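Local coordinates for protein dTDP Sugar Isomerase (Desulfovibrio desulfuricans subsp. desulfuricans str. G20, PDB 3EJK) that probably catalyses the 3,5-epimerisation of dTDP-4-dehydro-6-deoxyglucose to dTDP-4-dehydrorhamnose, as a cupin-fold sugar-nucleotide isomerase, at residues 82-87 with 104-109; 58-63 with 124-129; 74-79 with 138-143; 22-27 with 115-120; 66-71 with 154-159. All coordinates share one frame; numbering follows the deposited sequence.

Contact 1 of 5, residues 82-87 with 104-109; sequences VGCIHV and QVTLGR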
# COMPACT_ATOMS: atom_id res chain seq x y z
N VAL A 82 -1.15 -0.36 -8.32
CA VAL A 82 -2.19 -0.98 -9.17
C VAL A 82 -2.81 0.09 -10.07
O VAL A 82 -3.17 1.18 -9.61
CB VAL A 82 -3.27 -1.70 -8.33
CG1 VAL A 82 -4.42 -2.23 -9.21
CG2 VAL A 82 -2.63 -2.84 -7.53
N GLY A 83 -2.85 -0.21 -11.36
CA GLY A 83 -3.45 0.70 -12.33
C GLY A 83 -2.62 1.92 -12.68
O GLY A 83 -1.39 1.91 -12.59
N CYS A 84 -3.32 2.98 -13.04
CA CYS A 84 -2.65 4.19 -13.48
C CYS A 84 -3.42 5.43 -13.20
O CYS A 84 -4.63 5.46 -13.39
CB CYS A 84 -2.26 4.03 -14.94
SG CYS A 84 -1.31 5.35 -15.68
N ILE A 85 -2.73 6.46 -12.72
CA ILE A 85 -3.40 7.75 -12.51
C ILE A 85 -2.63 8.90 -13.09
O ILE A 85 -1.43 8.83 -13.36
CB ILE A 85 -3.66 8.11 -11.00
CG1 ILE A 85 -2.34 8.47 -10.31
CG2 ILE A 85 -4.49 7.01 -10.27
CD1 ILE A 85 -2.47 8.88 -8.86
N HIS A 86 -3.41 9.94 -13.31
CA HIS A 86 -2.91 11.25 -13.72
C HIS A 86 -3.10 12.16 -12.53
O HIS A 86 -4.21 12.31 -12.01
CB HIS A 86 -3.65 11.78 -14.95
CG HIS A 86 -3.14 11.20 -16.23
ND1 HIS A 86 -3.31 11.83 -17.45
CD2 HIS A 86 -2.39 10.09 -16.47
CE1 HIS A 86 -2.73 11.10 -18.39
NE2 HIS A 86 -2.16 10.05 -17.83
N VAL A 87 -1.99 12.70 -12.06
CA VAL A 87 -2.00 13.65 -10.95
C VAL A 87 -1.73 15.05 -11.47
O VAL A 87 -0.90 15.24 -12.35
CB VAL A 87 -0.93 13.34 -9.88
CG1 VAL A 87 -1.07 14.31 -8.68
CG2 VAL A 87 -0.98 11.89 -9.42
N GLN A 104 2.05 18.26 -13.84
CA GLN A 104 1.26 17.09 -14.24
C GLN A 104 2.15 15.87 -14.27
O GLN A 104 3.24 15.87 -14.84
CB GLN A 104 0.57 17.33 -15.58
CG GLN A 104 -0.29 18.64 -15.60
CD GLN A 104 -1.17 18.79 -16.84
OE1 GLN A 104 -1.92 17.88 -17.20
NE2 GLN A 104 -1.11 19.95 -17.46
N VAL A 105 1.69 14.82 -13.61
CA VAL A 105 2.45 13.59 -13.54
C VAL A 105 1.55 12.38 -13.71
O VAL A 105 0.37 12.39 -13.37
CB VAL A 105 3.24 13.50 -12.20
CG1 VAL A 105 3.70 12.09 -11.94
CG2 VAL A 105 4.43 14.50 -12.21
N THR A 106 2.15 11.36 -14.29
CA THR A 106 1.52 10.06 -14.54
C THR A 106 2.18 9.08 -13.59
O THR A 106 3.43 9.02 -13.51
CB THR A 106 1.74 9.60 -16.00
OG1 THR A 106 0.98 10.44 -16.87
CG2 THR A 106 1.31 8.14 -16.20
N LEU A 107 1.36 8.34 -12.86
CA LEU A 107 1.84 7.34 -11.91
C LEU A 107 1.21 5.99 -12.16
O LEU A 107 -0.02 5.86 -12.28
CB LEU A 107 1.58 7.75 -10.45
CG LEU A 107 2.31 8.98 -9.91
CD1 LEU A 107 1.90 9.24 -8.47
CD2 LEU A 107 3.84 8.81 -10.01
N GLY A 108 2.08 4.98 -12.21
CA GLY A 108 1.67 3.59 -12.45
C GLY A 108 2.62 2.77 -13.29
O GLY A 108 3.44 3.27 -14.04
N ARG A 109 2.47 1.47 -13.09
CA ARG A 109 3.24 0.45 -13.79
C ARG A 109 2.80 0.32 -15.24
O ARG A 109 1.65 0.56 -15.56
CB ARG A 109 3.10 -0.91 -13.08
CG ARG A 109 3.74 -0.92 -11.73
CD ARG A 109 3.85 -2.36 -11.24
NE ARG A 109 2.61 -2.78 -10.65
CZ ARG A 109 2.17 -4.02 -10.60
NH1 ARG A 109 2.83 -5.02 -11.16
NH2 ARG A 109 1.03 -4.25 -10.00
O HOH W 1 0.37 0.46 -11.19
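Ile85 and Leu107 face each other as an antiparallel hydrogen-bonded pair in the hairpin of strands 84-90 and 102-108. Ile85 N gives a nearly straight bond to Leu107 O at 2.8 Å, and Leu107 N returns one to Ile85 O. Val87 and Val105 repeat the exchange, with Val87 N to Val105 O at 2.7 Å. Leu107 runs along the apolar face. Its CB lies against Ile85 CG1 at 4.0 Å. CG stands anti to the carbonyl carbon (chi1 -66°) and carries the branch on past Ile85. CD1 then meets Val87 CG2 at 4.0 Å. CD2 turns from the hairpin toward Leu25 of strand 24-31, and Phe78 and Val80 of strand 76-82 also pack on this leucine. Cys84, His86 and Thr106 point to the other face of the sheet. There Cys84 SG touches Thr106 CG2 at 3.9 Å and is covalently linked to an unidentified ligand. His86 and Thr106 lie side by side. Near Gly83, water 1 donates to Gly83 O and accepts from Arg109 N at 3.0 Å. The guanidinium of Arg109 bonds to Pro81 O and forms a salt bridge with Glu59 of the second subunit. The hairpin is thus two-sided: Ile85, Val87, Val105 and Leu107 give an apolar face to the interior of the cupin barrel, while a modified cysteine and polar groups occupy the other.

Contact 2 of 5, residues 58-63 with 124-129; sequences SEVLPR and YGFAAT. With CIT (citric acid), chain C.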
# COMPACT_ATOMS: atom_id res chain seq x y z
N SER A 58 -6.20 4.64 -1.49
CA SER A 58 -7.33 5.26 -2.13
C SER A 58 -7.59 4.56 -3.44
O SER A 58 -6.75 4.54 -4.34
CB SER A 58 -7.05 6.75 -2.37
OG SER A 58 -8.15 7.40 -2.97
N GLU A 59 -8.78 3.97 -3.54
CA GLU A 59 -9.17 3.33 -4.78
C GLU A 59 -9.80 4.38 -5.65
O GLU A 59 -10.53 5.25 -5.17
CB GLU A 59 -10.15 2.21 -4.53
CG GLU A 59 -10.67 1.62 -5.80
CD GLU A 59 -11.33 0.29 -5.58
OE1 GLU A 59 -12.49 0.23 -5.14
OE2 GLU A 59 -10.68 -0.72 -5.89
N VAL A 60 -9.42 4.34 -6.93
CA VAL A 60 -9.99 5.23 -7.92
C VAL A 60 -10.48 4.39 -9.07
O VAL A 60 -9.69 3.74 -9.75
CB VAL A 60 -9.00 6.31 -8.41
CG1 VAL A 60 -9.72 7.32 -9.31
CG2 VAL A 60 -8.37 7.03 -7.22
N LEU A 61 -11.80 4.37 -9.26
CA LEU A 61 -12.39 3.60 -10.36
C LEU A 61 -12.03 4.28 -11.69
O LEU A 61 -11.79 5.50 -11.73
CB LEU A 61 -13.91 3.48 -10.21
CG LEU A 61 -14.36 2.72 -8.97
CD1 LEU A 61 -15.87 2.62 -8.98
CD2 LEU A 61 -13.74 1.34 -8.94
N PRO A 62 -12.04 3.52 -12.78
CA PRO A 62 -11.61 4.10 -14.06
C PRO A 62 -12.41 5.30 -14.47
O PRO A 62 -13.63 5.30 -14.44
CB PRO A 62 -11.79 2.95 -15.07
CG PRO A 62 -12.59 1.90 -14.39
CD PRO A 62 -12.40 2.09 -12.90
N ARG A 63 -11.64 6.31 -14.86
CA ARG A 63 -12.12 7.60 -15.39
C ARG A 63 -12.71 8.47 -14.32
O ARG A 63 -13.22 9.53 -14.63
CB ARG A 63 -13.12 7.45 -16.54
CG ARG A 63 -12.71 6.51 -17.65
CD ARG A 63 -11.42 6.86 -18.29
NE ARG A 63 -11.06 5.84 -19.26
CZ ARG A 63 -11.21 5.94 -20.57
NH1 ARG A 63 -11.68 7.05 -21.11
NH2 ARG A 63 -10.85 4.94 -21.35
N TYR A 124 -3.85 19.40 -4.87
CA TYR A 124 -3.72 18.19 -5.68
C TYR A 124 -5.04 17.52 -6.02
O TYR A 124 -6.04 17.62 -5.34
CB TYR A 124 -2.72 17.20 -5.08
CG TYR A 124 -3.02 16.70 -3.69
CD1 TYR A 124 -2.55 17.37 -2.58
CD2 TYR A 124 -3.75 15.54 -3.49
CE1 TYR A 124 -2.82 16.90 -1.29
CE2 TYR A 124 -4.03 15.07 -2.23
CZ TYR A 124 -3.56 15.74 -1.12
OH TYR A 124 -3.84 15.26 0.15
N GLY A 125 -5.01 16.89 -7.17
CA GLY A 125 -6.13 16.13 -7.70
C GLY A 125 -5.59 14.98 -8.54
O GLY A 125 -4.46 15.05 -9.03
N PHE A 126 -6.38 13.93 -8.68
CA PHE A 126 -5.95 12.80 -9.50
C PHE A 126 -7.13 12.00 -10.01
O PHE A 126 -8.23 12.04 -9.46
CB PHE A 126 -4.95 11.91 -8.74
CG PHE A 126 -5.44 11.44 -7.39
CD1 PHE A 126 -6.19 10.29 -7.26
CD2 PHE A 126 -5.13 12.15 -6.24
CE1 PHE A 126 -6.61 9.85 -6.02
CE2 PHE A 126 -5.56 11.72 -5.01
CZ PHE A 126 -6.31 10.57 -4.89
N ALA A 127 -6.86 11.30 -11.11
CA ALA A 127 -7.85 10.46 -11.78
C ALA A 127 -7.24 9.21 -12.37
O ALA A 127 -6.12 9.21 -12.84
CB ALA A 127 -8.57 11.26 -12.87
N ALA A 128 -8.04 8.15 -12.35
CA ALA A 128 -7.66 6.86 -12.92
C ALA A 128 -7.90 6.85 -14.42
O ALA A 128 -8.97 7.20 -14.89
CB ALA A 128 -8.43 5.69 -12.25
N THR A 129 -6.88 6.43 -15.14
CA THR A 129 -6.95 6.31 -16.60
C THR A 129 -7.21 4.87 -17.00
O THR A 129 -7.06 3.92 -16.23
CB THR A 129 -5.64 6.75 -17.27
OG1 THR A 129 -4.60 5.85 -16.90
CG2 THR A 129 -5.25 8.16 -16.85
C1 CIT C . -6.48 13.43 1.24
O1 CIT C . -5.62 13.39 0.32
O2 CIT C . -6.34 14.21 2.21
C2 CIT C . -7.66 12.51 1.22
C3 CIT C . -7.86 11.84 -0.13
O7 CIT C . -6.79 10.86 -0.35
C4 CIT C . -9.26 11.23 -0.08
C5 CIT C . -9.47 10.15 -1.10
O3 CIT C . -8.46 9.69 -1.66
O4 CIT C . -10.63 9.73 -1.36
C6 CIT C . -7.80 12.85 -1.26
O5 CIT C . -7.19 12.58 -2.31
O6 CIT C . -8.35 13.96 -1.16
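This is a packing contact between the two sheets of the cupin barrel, where strand 58-60 passes strand 124-128 at 54° and the bound citrate spans both. Val60 and Ala128 carry the contact between them. Val60 CG2 meets the edge of the Phe126 ring, in the ring plane, at 3.5 Å from CE1. Its other branch, CG1, is anti to the backbone N (chi1 -173°) and rests on Ala128 CB at 3.6 Å. Ala128 CB also lies 3.4 Å from Leu61 O. One backbone bond closes the end of the contact: Arg63 N donates to Ala128 O at 2.8 Å, from above the carbonyl plane and bent to 141°. At the other end, Ser58 OG donates to citrate O3 at 2.7 Å. Tyr124 OH donates to citrate O1 at 2.6 Å, with that oxygen at the ring edge. Phe126 CE2 lies 3.3 Å from citrate O5. Lys66, Lys69, His71 and Tyr56 also bond to the citrate. It probably came from the crystallisation liquor. Val60 and Ala128 join the sheets at one end. Phe126 lies between them and the citrate, where hydroxyl and basic groups gather, a setting suited to an anion and consistent with a substrate site.

Contact 3 of 5, residues 74-79 with 138-143; sequences MTQLFA and NCTDIP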
# COMPACT_ATOMS: atom_id res chain seq x y z
N MSE A 74 0.82 18.85 6.30
CA MSE A 74 1.13 17.51 5.83
C MSE A 74 1.74 17.44 4.44
O MSE A 74 1.36 18.19 3.53
CB MSE A 74 -0.15 16.65 5.85
CG MSE A 74 0.08 15.20 5.60
SE MSE A 74 -1.59 14.21 5.33
CE MSE A 74 -2.45 14.56 7.01
N THR A 75 2.69 16.52 4.31
CA THR A 75 3.30 16.16 3.03
C THR A 75 2.80 14.79 2.59
O THR A 75 2.70 13.87 3.41
CB THR A 75 4.84 16.10 3.13
OG1 THR A 75 5.33 17.39 3.44
CG2 THR A 75 5.49 15.59 1.84
N GLN A 76 2.52 14.66 1.30
CA GLN A 76 2.04 13.41 0.72
C GLN A 76 3.17 12.70 -0.00
O GLN A 76 4.07 13.34 -0.57
CB GLN A 76 0.92 13.64 -0.31
CG GLN A 76 -0.09 14.75 0.02
CD GLN A 76 -0.73 14.63 1.39
OE1 GLN A 76 -1.12 13.54 1.82
NE2 GLN A 76 -0.91 15.78 2.05
N LEU A 77 3.14 11.37 0.09
CA LEU A 77 4.06 10.48 -0.65
C LEU A 77 3.21 9.38 -1.30
O LEU A 77 2.83 8.39 -0.68
CB LEU A 77 5.17 9.88 0.22
CG LEU A 77 6.22 10.86 0.74
CD1 LEU A 77 7.18 10.14 1.68
CD2 LEU A 77 6.96 11.48 -0.40
N PHE A 78 2.91 9.64 -2.57
CA PHE A 78 2.07 8.78 -3.41
C PHE A 78 2.85 7.74 -4.18
O PHE A 78 3.88 8.02 -4.79
CB PHE A 78 1.37 9.60 -4.51
CG PHE A 78 0.11 10.31 -4.09
CD1 PHE A 78 -0.21 10.53 -2.78
CD2 PHE A 78 -0.73 10.85 -5.08
CE1 PHE A 78 -1.38 11.21 -2.42
CE2 PHE A 78 -1.89 11.55 -4.73
CZ PHE A 78 -2.20 11.73 -3.39
N ALA A 79 2.30 6.53 -4.16
CA ALA A 79 2.75 5.45 -5.05
C ALA A 79 1.49 4.79 -5.59
O ALA A 79 0.46 4.80 -4.94
CB ALA A 79 3.68 4.44 -4.36
N ASN A 138 -0.61 6.11 -0.04
CA ASN A 138 -0.08 7.36 0.49
C ASN A 138 0.52 7.15 1.87
O ASN A 138 -0.13 6.64 2.76
CB ASN A 138 -1.18 8.42 0.55
CG ASN A 138 -0.64 9.81 0.81
OD1 ASN A 138 0.56 10.01 0.84
ND2 ASN A 138 -1.54 10.78 1.00
N CYS A 139 1.78 7.51 2.00
CA CYS A 139 2.45 7.44 3.28
C CYS A 139 2.71 8.89 3.69
O CYS A 139 3.57 9.57 3.13
CB CYS A 139 3.77 6.67 3.19
SG CYS A 139 4.58 6.42 4.80
N THR A 140 1.92 9.34 4.66
CA THR A 140 1.98 10.72 5.11
C THR A 140 2.80 10.83 6.38
O THR A 140 2.99 9.86 7.14
CB THR A 140 0.58 11.26 5.32
OG1 THR A 140 -0.00 10.58 6.42
CG2 THR A 140 -0.25 11.04 4.10
N ASP A 141 3.27 12.05 6.59
CA ASP A 141 4.21 12.34 7.69
C ASP A 141 3.49 12.67 8.96
O ASP A 141 4.06 12.62 10.04
CB ASP A 141 5.21 13.43 7.31
CG ASP A 141 4.57 14.76 6.99
OD1 ASP A 141 3.39 14.81 6.58
OD2 ASP A 141 5.28 15.76 7.13
N ILE A 142 2.22 13.00 8.83
CA ILE A 142 1.36 13.18 9.99
C ILE A 142 0.02 12.51 9.74
O ILE A 142 -0.43 12.42 8.61
CB ILE A 142 1.13 14.66 10.40
CG1 ILE A 142 0.46 15.44 9.29
CG2 ILE A 142 2.45 15.31 10.76
CD1 ILE A 142 0.16 16.89 9.69
N PRO A 143 -0.60 12.01 10.80
CA PRO A 143 -1.87 11.35 10.56
C PRO A 143 -2.97 12.35 10.23
O PRO A 143 -2.84 13.55 10.45
CB PRO A 143 -2.14 10.65 11.89
CG PRO A 143 -1.42 11.42 12.89
CD PRO A 143 -0.24 12.02 12.22
O HOH W 2 5.09 18.08 5.92
O HOH W 3 4.80 12.19 3.84
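Asn138 reaches across to two residues of strand 76-79 with its one amide. Its ND2 donates to Gln76 OE1 at 2.9 Å, on a lone pair in the carbonyl plane, although the two amide planes are 63° apart. Its OD1 accepts from Leu77 N at 3.0 Å. With CG anti to the backbone N (chi1 -168°), the amide lies against strand 76-79. ND2 also bonds to Tyr56 OH, so both ends of this buried amide are held. Cys139 N adds a backbone bond to Leu77 O. Beyond the strand ends, Asp141 OD1 takes Thr75 N at 2.9 Å, approached from above the carboxylate plane. Water 2 joins Asp141 OD2 to Thr75 OG1. Packing surrounds these bonds. The Phe78 ring turns its edge to the Asn138 amide, the planes 81° apart. Met74, a selenomethionine, lays SE on Thr140 CG2 at 3.7 Å. Its CB meets Ile142 CG1, also at 3.7 Å, and its CE swings toward Ile142 O. Leu77 CB comes to 3.3 Å from Cys139 O. Side-chain amide and carboxylate here supplement the backbone pairing of two antiparallel strands, next to the citrate-bearing pocket inside a cupin beta-barrel.

Contact 4 of 5, residues 22-27 with 115-120; sequences GAQLSE and LLRIPP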
# COMPACT_ATOMS: atom_id res chain seq x y z
N GLY A 22 9.12 22.12 -4.61
CA GLY A 22 9.06 21.12 -3.56
C GLY A 22 8.48 19.79 -3.97
O GLY A 22 8.60 18.79 -3.26
N ALA A 23 7.78 19.79 -5.10
CA ALA A 23 7.19 18.54 -5.61
C ALA A 23 8.34 17.75 -6.23
O ALA A 23 9.18 18.28 -6.95
CB ALA A 23 6.11 18.81 -6.60
N GLN A 24 8.41 16.47 -5.89
CA GLN A 24 9.50 15.62 -6.38
C GLN A 24 9.02 14.27 -6.80
O GLN A 24 8.04 13.75 -6.30
CB GLN A 24 10.55 15.43 -5.29
CG GLN A 24 11.17 16.68 -4.74
CD GLN A 24 12.13 16.36 -3.60
OE1 GLN A 24 12.17 15.23 -3.11
NE2 GLN A 24 12.90 17.35 -3.18
N LEU A 25 9.77 13.70 -7.71
CA LEU A 25 9.48 12.40 -8.25
C LEU A 25 10.72 11.54 -8.15
O LEU A 25 11.80 11.93 -8.60
CB LEU A 25 9.04 12.62 -9.68
CG LEU A 25 8.05 11.73 -10.39
CD1 LEU A 25 6.78 11.62 -9.57
CD2 LEU A 25 7.81 12.39 -11.77
N SER A 26 10.59 10.39 -7.51
CA SER A 26 11.72 9.49 -7.37
C SER A 26 11.40 8.07 -7.79
O SER A 26 10.26 7.60 -7.71
CB SER A 26 12.27 9.53 -5.94
OG SER A 26 11.27 9.23 -4.97
N GLU A 27 12.44 7.41 -8.26
CA GLU A 27 12.36 6.01 -8.69
C GLU A 27 12.05 5.06 -7.56
O GLU A 27 12.54 5.20 -6.44
CB GLU A 27 13.65 5.56 -9.36
CG GLU A 27 13.76 6.10 -10.77
CD GLU A 27 12.56 5.73 -11.61
OE1 GLU A 27 11.74 4.86 -11.17
OE2 GLU A 27 12.43 6.30 -12.71
N LEU A 115 7.62 7.53 -6.92
CA LEU A 115 7.13 8.12 -5.69
C LEU A 115 7.03 9.64 -5.92
O LEU A 115 7.99 10.28 -6.33
CB LEU A 115 8.05 7.83 -4.51
CG LEU A 115 7.46 8.15 -3.12
CD1 LEU A 115 6.45 7.12 -2.78
CD2 LEU A 115 8.55 8.18 -2.04
N LEU A 116 5.84 10.16 -5.69
CA LEU A 116 5.53 11.59 -5.86
C LEU A 116 5.37 12.25 -4.50
O LEU A 116 4.53 11.87 -3.70
CB LEU A 116 4.22 11.75 -6.65
CG LEU A 116 3.62 13.15 -6.72
CD1 LEU A 116 4.62 14.06 -7.45
CD2 LEU A 116 2.22 13.16 -7.39
N ARG A 117 6.22 13.23 -4.25
CA ARG A 117 6.18 14.03 -3.04
C ARG A 117 5.36 15.27 -3.30
O ARG A 117 5.63 16.02 -4.24
CB ARG A 117 7.61 14.42 -2.61
CG ARG A 117 7.65 15.30 -1.39
CD ARG A 117 9.05 15.84 -1.14
NE ARG A 117 9.09 16.51 0.15
CZ ARG A 117 9.05 17.82 0.32
NH1 ARG A 117 9.03 18.64 -0.72
NH2 ARG A 117 9.06 18.32 1.55
N ILE A 118 4.32 15.48 -2.49
CA ILE A 118 3.47 16.68 -2.64
C ILE A 118 3.65 17.52 -1.38
O ILE A 118 3.25 17.10 -0.29
CB ILE A 118 1.98 16.33 -2.81
CG1 ILE A 118 1.78 15.43 -4.02
CG2 ILE A 118 1.12 17.64 -2.97
CD1 ILE A 118 0.35 14.91 -4.17
N PRO A 119 4.25 18.71 -1.50
CA PRO A 119 4.48 19.41 -0.24
C PRO A 119 3.23 20.10 0.31
O PRO A 119 2.21 20.16 -0.37
CB PRO A 119 5.57 20.44 -0.58
CG PRO A 119 5.60 20.54 -2.05
CD PRO A 119 4.83 19.41 -2.66
N PRO A 120 3.28 20.54 1.57
CA PRO A 120 2.08 21.22 2.03
C PRO A 120 1.72 22.49 1.28
O PRO A 120 2.56 23.14 0.64
CB PRO A 120 2.38 21.56 3.51
CG PRO A 120 3.80 21.35 3.71
CD PRO A 120 4.35 20.53 2.57
O HOH W 4 9.81 11.35 -4.37
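The guanidinium of Arg117 has Gly22 at its edge: NH1 donates to Gly22 O at 2.6 Å, with that oxygen close to the guanidinium plane. The bond is bent, 137° at the hydrogen. The amide of Gln24 runs alongside the arginine chain, its plane 46° from the guanidinium, and OE1 approaches Arg117 CD at 3.7 Å. The chain of Arg117, extended from CG to NE, brings the guanidinium to the glycine carbonyl. The Pro119 ring presses CG on Gly22 C at 3.5 Å. Beyond this end the backbones pair as antiparallel strands. Arg117 N bonds to Gln24 O at 2.8 Å, and Gln24 N returns a longer bond to Arg117 O. Ser26 and Leu115 exchange bonds both ways. Water 4 lies 2.6 Å from Ser26 OG and donates to Leu115 O. On the face of Leu25 and Leu116, Leu25 CD1 packs on Leu116 CB at 3.9 Å, and Leu107 of strand 102-108 touches both leucines. One face of the strand pair is therefore apolar and turned to the other sheet. The opposite face mixes Gln24, Ser26 and the buried Leu115 with Arg117, whose charge is probably met in part by Gly22 O.

Contact 5 of 5, residues 66-71 with 154-159; sequences KAWKRH and QDAPFI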
# COMPACT_ATOMS: atom_id res chain seq x y z
N LYS A 66 -10.66 12.45 -8.31
CA LYS A 66 -10.64 12.88 -6.91
C LYS A 66 -9.85 14.17 -6.81
O LYS A 66 -8.61 14.18 -6.81
CB LYS A 66 -10.05 11.82 -5.98
CG LYS A 66 -10.89 10.55 -5.89
CD LYS A 66 -10.34 9.61 -4.82
CE LYS A 66 -11.27 8.42 -4.60
NZ LYS A 66 -10.96 7.68 -3.33
N ALA A 67 -10.58 15.27 -6.77
CA ALA A 67 -9.96 16.61 -6.75
C ALA A 67 -10.92 17.61 -6.10
O ALA A 67 -12.13 17.42 -6.18
CB ALA A 67 -9.65 17.04 -8.17
N TRP A 68 -10.45 18.65 -5.42
CA TRP A 68 -9.06 18.99 -5.17
C TRP A 68 -8.86 18.99 -3.68
O TRP A 68 -9.78 19.25 -2.92
CB TRP A 68 -8.76 20.41 -5.65
CG TRP A 68 -8.86 20.63 -7.12
CD1 TRP A 68 -9.93 21.08 -7.81
CD2 TRP A 68 -7.82 20.41 -8.08
NE1 TRP A 68 -9.64 21.15 -9.15
CE2 TRP A 68 -8.35 20.74 -9.34
CE3 TRP A 68 -6.50 19.95 -7.99
CZ2 TRP A 68 -7.60 20.66 -10.50
CZ3 TRP A 68 -5.76 19.87 -9.14
CH2 TRP A 68 -6.31 20.23 -10.38
N LYS A 69 -7.63 18.72 -3.29
CA LYS A 69 -7.26 18.69 -1.87
C LYS A 69 -5.98 19.47 -1.63
O LYS A 69 -5.07 19.51 -2.47
CB LYS A 69 -7.02 17.25 -1.41
CG LYS A 69 -7.13 17.08 0.09
CD LYS A 69 -8.54 17.52 0.48
CE LYS A 69 -9.06 16.82 1.67
NZ LYS A 69 -9.50 15.49 1.25
N ARG A 70 -5.92 19.99 -0.41
CA ARG A 70 -4.79 20.75 0.12
C ARG A 70 -4.64 20.52 1.63
O ARG A 70 -5.62 20.46 2.35
CB ARG A 70 -5.00 22.26 -0.16
CG ARG A 70 -3.80 23.08 0.24
CD ARG A 70 -3.78 24.46 -0.36
NE ARG A 70 -4.79 25.33 0.18
CZ ARG A 70 -4.83 26.63 -0.07
NH1 ARG A 70 -3.88 27.18 -0.82
NH2 ARG A 70 -5.80 27.39 0.45
N HIS A 71 -3.40 20.37 2.08
CA HIS A 71 -3.09 20.24 3.52
C HIS A 71 -2.21 21.39 3.97
O HIS A 71 -1.33 21.84 3.22
CB HIS A 71 -2.38 18.92 3.83
CG HIS A 71 -3.27 17.72 3.74
ND1 HIS A 71 -3.80 17.10 4.85
CD2 HIS A 71 -3.75 17.06 2.66
CE1 HIS A 71 -4.56 16.09 4.46
NE2 HIS A 71 -4.52 16.03 3.13
N GLN A 154 -14.15 19.72 -7.78
CA GLN A 154 -13.20 19.30 -8.81
C GLN A 154 -13.14 20.25 -9.99
O GLN A 154 -12.23 20.16 -10.79
CB GLN A 154 -13.46 17.88 -9.31
CG GLN A 154 -14.66 17.73 -10.18
CD GLN A 154 -14.73 16.32 -10.75
OE1 GLN A 154 -14.82 15.36 -10.00
NE2 GLN A 154 -14.68 16.20 -12.08
N ASP A 155 -14.13 21.13 -10.08
CA ASP A 155 -14.20 22.15 -11.16
C ASP A 155 -13.99 23.56 -10.66
O ASP A 155 -14.30 24.55 -11.34
CB ASP A 155 -15.49 22.05 -11.99
CG ASP A 155 -16.75 22.22 -11.16
OD1 ASP A 155 -16.66 22.46 -9.93
OD2 ASP A 155 -17.83 22.08 -11.75
N ALA A 156 -13.43 23.66 -9.47
CA ALA A 156 -13.16 24.97 -8.86
C ALA A 156 -12.49 25.90 -9.87
O ALA A 156 -11.41 25.62 -10.38
CB ALA A 156 -12.31 24.84 -7.59
N PRO A 157 -13.13 27.04 -10.18
CA PRO A 157 -12.53 27.84 -11.23
C PRO A 157 -11.24 28.55 -10.89
O PRO A 157 -10.58 29.07 -11.77
CB PRO A 157 -13.63 28.87 -11.58
CG PRO A 157 -14.54 28.86 -10.44
CD PRO A 157 -14.48 27.49 -9.82
N PHE A 158 -10.86 28.52 -9.62
CA PHE A 158 -9.62 29.20 -9.15
C PHE A 158 -8.41 28.27 -9.26
O PHE A 158 -7.27 28.70 -9.11
CB PHE A 158 -9.77 29.81 -7.74
CG PHE A 158 -9.86 28.80 -6.65
CD1 PHE A 158 -11.07 28.25 -6.29
CD2 PHE A 158 -8.73 28.38 -5.99
CE1 PHE A 158 -11.15 27.32 -5.30
CE2 PHE A 158 -8.80 27.44 -5.00
CZ PHE A 158 -10.02 26.91 -4.65
N ILE A 159 -8.66 27.00 -9.56
CA ILE A 159 -7.58 26.02 -9.75
C ILE A 159 -7.54 25.77 -11.27
O ILE A 159 -8.44 25.12 -11.82
CB ILE A 159 -7.78 24.76 -8.91
CG1 ILE A 159 -7.83 25.13 -7.42
CG2 ILE A 159 -6.62 23.75 -9.15
CD1 ILE A 159 -8.02 23.94 -6.48
O HOH W 5 -10.64 23.12 -11.17
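Trp68, Gln154 and Ile159 carry this contact between strand 65-71 and the loop after strand 149-151. The indole is sandwiched. Ile159 CG2 sits over the centre of its six-membered ring, 3.5 Å from the centroid and 12° off the normal, a clear CH-pi contact. Ile159 CD1 reaches the five-membered ring, 3.5 Å from Trp68 CG. The two branches of the isoleucine thus cover both rings. CG2 is anti to its own backbone N and CG1 anti to the carbonyl carbon (chi1 -60°), which spreads them along the indole. Ala67 CB lies on the opposite face, toward the rim. At the polar edge Trp68 NE1 makes a weak bond to Gln154 O at 3.2 Å, bent to 127°. The same nitrogen gives a straighter path to water 5 at 3.0 Å, and that water lies 2.7 Å from Ala156 O. Gln154 also leans its CB on Ala67 O at 3.4 Å. The loop folds back through a type I turn from Ala156 to Ile159, closed by Ile159 N to Ala156 O, which brings Ile159 over the indole. A cis peptide precedes Trp68, and Phe161, Trp163 and Trp123 pack round it. Across this contact the loop meets the strand mainly through CH-pi and apolar packing on Trp68, while the indole N-H has a weak bond to a carbonyl and another to a water.

In the fold
Contacts 1 and 5 lie on the sheet of strands 84-90, 123-128 and 65-71, contacts 3 and 4 on the facing sheet, and contact 2 spans both. Contacts 3 and 4 have centres about 10 Å apart and are joined by Gln76 O to Ile118 N at 2.9 Å. Contact 2 bonds to contact 1 through Ala127 O and His86 N, and to contact 5 through Tyr124 N and Lys69 O. In the core the rings of Phe126 and Phe78 meet with their planes about perpendicular, and Leu107 meets Leu116. Citrate is gripped by contacts 2 and 5, with the nearest side-chain atom of Gln76 about 5 Å from it, so three contacts border the probable substrate pocket.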